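Local coordinates for single-stranded DNA-binding protein DdrB (Deinococcus radiodurans, PDB 4HQB) that binds single-stranded DNA, probably as part of the response to DNA damage, at residues 100-105 / 134-139. Sequence-based numbering, arbitrary orientation.
Sequences KLPAAI and IFRGGK. With nucleotides of chain G.
Ile105 and Phe135 join the two segments as an antiparallel hydrogen-bonded pair: Phe135 N reaches Ile105 O at 2.7 Å, nearly straight at 172°, and Ile105 N returns a bond to Phe135 O. Their side chains leave the sheet on the same face, where the edge of the Phe135 ring lies beside Ile105 O. Ala104 and Arg136 stay as near, and the backbones spread only at Pro102 and Gly137. A water bridges there, donating to Ala103 O and accepting from Gly137 N.

Arg136 packs along 102-104. Its first torsion (chi1 -163°) points CG away from the backbone N and lays the aliphatic chain against that segment. Arg136 CB rests on Ala104 CB at 3.7 Å, CG meets Ala103 O, and CD approaches Pro102 O. The Pro102 ring crosses this chain at about a right angle, CG against CG. A bend at chi3 (60°) then turns the guanidinium under Leu101 CD2, which covers one face, while the phosphate of DT3 of chain G sits in plane at its edge. Arg136 NH2 donates to OP2 of DT3 of chain G at 2.9 Å. The same Leu101 CD2 packs on that thymine, 3.6 Å from C5 of DT3 of chain G. An alanine in place of Arg136 would probably leave the DT3 phosphate without its charged partner and take away the packing on Pro102 and under Leu101. Lys139 lays its extended chain by the base of DT1 of chain G.

Farther out, Phe52 holds Arg136 through a backbone hydrogen bond, and the Phe135 ring meets those of Phe52 and Phe60. Strands 99-110 and 129-135 are neighbours in a mixed sheet; the start of the first and the loop following the second form part of the single-stranded DNA-binding surface, pairing an arginine-phosphate contact with apolar packing on thymine.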
loop_
_atom_site.group_PDB
_atom_site.type_symbol
_atom_site.label_atom_id
_atom_site.label_comp_id
_atom_site.label_asym_id
_atom_site.label_seq_id
_atom_site.Cartn_x
_atom_site.Cartn_y
_atom_site.Cartn_z
ATOM N N LYS A 100 2.142 19.018 -29.669
ATOM C CA LYS A 100 3.384 18.731 -30.374
ATOM C C LYS A 100 4.392 18.235 -29.344
ATOM O O LYS A 100 4.638 18.911 -28.350
ATOM C CB LYS A 100 3.908 19.983 -31.108
ATOM C CG LYS A 100 2.909 20.554 -32.094
ATOM C CD LYS A 100 3.443 21.815 -32.813
ATOM N N LEU A 101 4.918 17.033 -29.566
ATOM C CA LEU A 101 5.970 16.444 -28.733
ATOM C C LEU A 101 7.106 15.992 -29.629
ATOM O O LEU A 101 6.865 15.565 -30.753
ATOM C CB LEU A 101 5.445 15.232 -27.952
ATOM C CG LEU A 101 4.269 15.476 -27.001
ATOM C CD1 LEU A 101 3.683 14.157 -26.493
ATOM C CD2 LEU A 101 4.667 16.379 -25.844
ATOM N N PRO A 102 8.354 16.104 -29.144
ATOM C CA PRO A 102 9.505 15.537 -29.869
ATOM C C PRO A 102 9.429 14.018 -29.814
ATOM O O PRO A 102 8.575 13.490 -29.091
ATOM C CB PRO A 102 10.711 16.021 -29.065
ATOM C CG PRO A 102 10.154 16.307 -27.669
ATOM C CD PRO A 102 8.740 16.769 -27.882
ATOM N N ALA A 103 10.277 13.329 -30.581
ATOM C CA ALA A 103 10.357 11.874 -30.532
ATOM C C ALA A 103 10.888 11.419 -29.153
ATOM O O ALA A 103 11.336 12.233 -28.334
ATOM C CB ALA A 103 11.212 11.303 -31.735
ATOM N N ALA A 104 10.808 10.127 -28.875
ATOM C CA ALA A 104 11.202 9.640 -27.559
ATOM C C ALA A 104 11.767 8.250 -27.614
ATOM O O ALA A 104 11.537 7.518 -28.570
ATOM C CB ALA A 104 10.033 9.690 -26.597
ATOM N N ILE A 105 12.533 7.914 -26.581
ATOM C CA ILE A 105 12.935 6.548 -26.330
ATOM C C ILE A 105 12.101 5.930 -25.202
ATOM O O ILE A 105 12.024 6.452 -24.074
ATOM C CB ILE A 105 14.432 6.425 -26.014
ATOM C CG1 ILE A 105 15.254 6.960 -27.186
ATOM C CG2 ILE A 105 14.788 4.954 -25.761
ATOM C CD1 ILE A 105 15.107 6.087 -28.477
ATOM N N ILE A 134 10.453 6.464 -20.066
ATOM C CA ILE A 134 10.285 7.206 -21.300
ATOM C C ILE A 134 11.231 8.375 -21.270
ATOM O O ILE A 134 11.140 9.216 -20.393
ATOM C CB ILE A 134 8.835 7.688 -21.499
ATOM C CG1 ILE A 134 7.899 6.479 -21.496
ATOM C CG2 ILE A 134 8.708 8.505 -22.818
ATOM C CD1 ILE A 134 6.481 6.780 -21.865
ATOM N N PHE A 135 12.150 8.401 -22.229
ATOM C CA PHE A 135 13.109 9.477 -22.354
ATOM C C PHE A 135 12.634 10.442 -23.463
ATOM O O PHE A 135 12.577 10.070 -24.633
ATOM C CB PHE A 135 14.514 8.906 -22.618
ATOM C CG PHE A 135 15.072 8.079 -21.457
ATOM C CD1 PHE A 135 14.756 6.731 -21.324
ATOM C CD2 PHE A 135 15.916 8.653 -20.512
ATOM C CE1 PHE A 135 15.262 5.974 -20.270
ATOM C CE2 PHE A 135 16.423 7.910 -19.452
ATOM C CZ PHE A 135 16.091 6.572 -19.324
ATOM N N ARG A 136 12.264 11.664 -23.067
ATOM C CA ARG A 136 11.759 12.692 -23.988
ATOM C C ARG A 136 12.058 14.127 -23.521
ATOM O O ARG A 136 11.850 14.466 -22.352
ATOM C CB ARG A 136 10.246 12.549 -24.181
ATOM C CG ARG A 136 9.712 13.287 -25.394
ATOM C CD ARG A 136 8.190 13.143 -25.508
ATOM N NE ARG A 136 7.569 13.706 -24.316
ATOM C CZ ARG A 136 6.748 13.054 -23.498
ATOM N NH1 ARG A 136 6.390 11.799 -23.757
ATOM N NH2 ARG A 136 6.274 13.672 -22.421
ATOM N N GLY A 137 12.504 14.964 -24.458
ATOM C CA GLY A 137 12.690 16.396 -24.242
ATOM C C GLY A 137 13.506 16.724 -22.992
ATOM O O GLY A 137 14.423 15.974 -22.605
ATOM N N GLY A 138 13.162 17.850 -22.362
ATOM C CA GLY A 138 13.773 18.274 -21.123
ATOM C C GLY A 138 15.223 18.679 -21.254
ATOM O O GLY A 138 15.741 18.934 -22.332
ATOM N N LYS A 139 15.893 18.741 -20.120
ATOM C CA LYS A 139 17.287 19.118 -20.116
ATOM C C LYS A 139 18.053 18.165 -19.213
ATOM O O LYS A 139 17.642 17.916 -18.064
ATOM C CB LYS A 139 17.449 20.538 -19.603
ATOM C CG LYS A 139 18.906 20.928 -19.412
ATOM C CD LYS A 139 19.022 22.295 -18.753
ATOM C CE LYS A 139 20.477 22.707 -18.608
ATOM N NZ LYS A 139 20.598 23.856 -17.676
ATOM P P DT G 1 15.429 24.965 -25.185
ATOM O OP1 DT G 1 15.305 26.337 -24.652
ATOM O OP2 DT G 1 14.812 24.605 -26.477
ATOM O "O5'" DT G 1 14.923 23.935 -24.033
ATOM C "C5'" DT G 1 15.059 22.492 -23.988
ATOM C "C4'" DT G 1 14.372 22.009 -22.703
ATOM O "O4'" DT G 1 15.312 22.298 -21.620
ATOM C "C3'" DT G 1 13.122 22.843 -22.389
ATOM O "O3'" DT G 1 11.700 22.439 -22.517
ATOM C "C2'" DT G 1 13.311 23.467 -21.002
ATOM C "C1'" DT G 1 14.650 22.926 -20.528
ATOM N N1 DT G 1 15.465 24.028 -19.965
ATOM C C2 DT G 1 15.782 23.957 -18.624
ATOM O O2 DT G 1 15.441 23.029 -17.909
ATOM N N3 DT G 1 16.533 24.999 -18.163
ATOM C C4 DT G 1 16.967 26.080 -18.908
ATOM O O4 DT G 1 17.643 26.969 -18.410
ATOM C C5 DT G 1 16.592 26.101 -20.304
ATOM C C7 DT G 1 17.019 27.264 -21.176
ATOM C C6 DT G 1 15.860 25.080 -20.773
ATOM P P DT G 3 6.754 16.752 -20.326
ATOM O OP1 DT G 3 7.317 16.537 -18.980
ATOM O OP2 DT G 3 7.408 16.202 -21.524
ATOM O "O5'" DT G 3 5.252 16.198 -20.332
ATOM C "C5'" DT G 3 4.467 16.383 -19.192
ATOM C "C4'" DT G 3 3.011 16.498 -19.605
ATOM O "O4'" DT G 3 2.782 17.698 -20.402
ATOM C "C3'" DT G 3 2.512 15.315 -20.430
ATOM O "O3'" DT G 3 1.222 15.049 -19.924
ATOM C "C2'" DT G 3 2.478 15.865 -21.865
ATOM C "C1'" DT G 3 2.105 17.329 -21.589
ATOM N N1 DT G 3 2.482 18.291 -22.652
ATOM C C2 DT G 3 1.467 18.991 -23.298
ATOM O O2 DT G 3 0.276 18.868 -23.078
ATOM N N3 DT G 3 1.895 19.861 -24.252
ATOM C C4 DT G 3 3.190 20.101 -24.629
ATOM O O4 DT G 3 3.450 20.895 -25.510
ATOM C C5 DT G 3 4.209 19.361 -23.932
ATOM C C7 DT G 3 5.646 19.598 -24.324
ATOM C C6 DT G 3 3.819 18.482 -22.977
ATOM P P DT G 2 11.108 20.942 -22.590
ATOM O OP1 DT G 2 12.071 19.879 -22.872
ATOM O OP2 DT G 2 10.076 21.177 -23.620
ATOM O "O5'" DT G 2 10.303 20.752 -21.212
ATOM C "C5'" DT G 2 10.151 19.490 -20.548
ATOM C "C4'" DT G 2 8.755 19.194 -20.029
ATOM O "O4'" DT G 2 8.306 20.212 -19.105
ATOM C "C3'" DT G 2 7.638 19.123 -21.059
ATOM O "O3'" DT G 2 6.581 18.339 -20.536
ATOM C "C2'" DT G 2 7.183 20.576 -21.140
ATOM C "C1'" DT G 2 7.257 20.976 -19.675
ATOM N N1 DT G 2 7.613 22.395 -19.417
ATOM C C2 DT G 2 7.096 22.946 -18.277
ATOM O O2 DT G 2 6.378 22.327 -17.527
ATOM N N3 DT G 2 7.453 24.246 -18.050
ATOM C C4 DT G 2 8.275 25.027 -18.828
ATOM O O4 DT G 2 8.536 26.187 -18.539
ATOM C C5 DT G 2 8.797 24.396 -20.007
ATOM C C7 DT G 2 9.689 25.206 -20.899
ATOM C C6 DT G 2 8.451 23.117 -20.256
HETATM O O HOH W 1 13.087 14.062 -26.931
#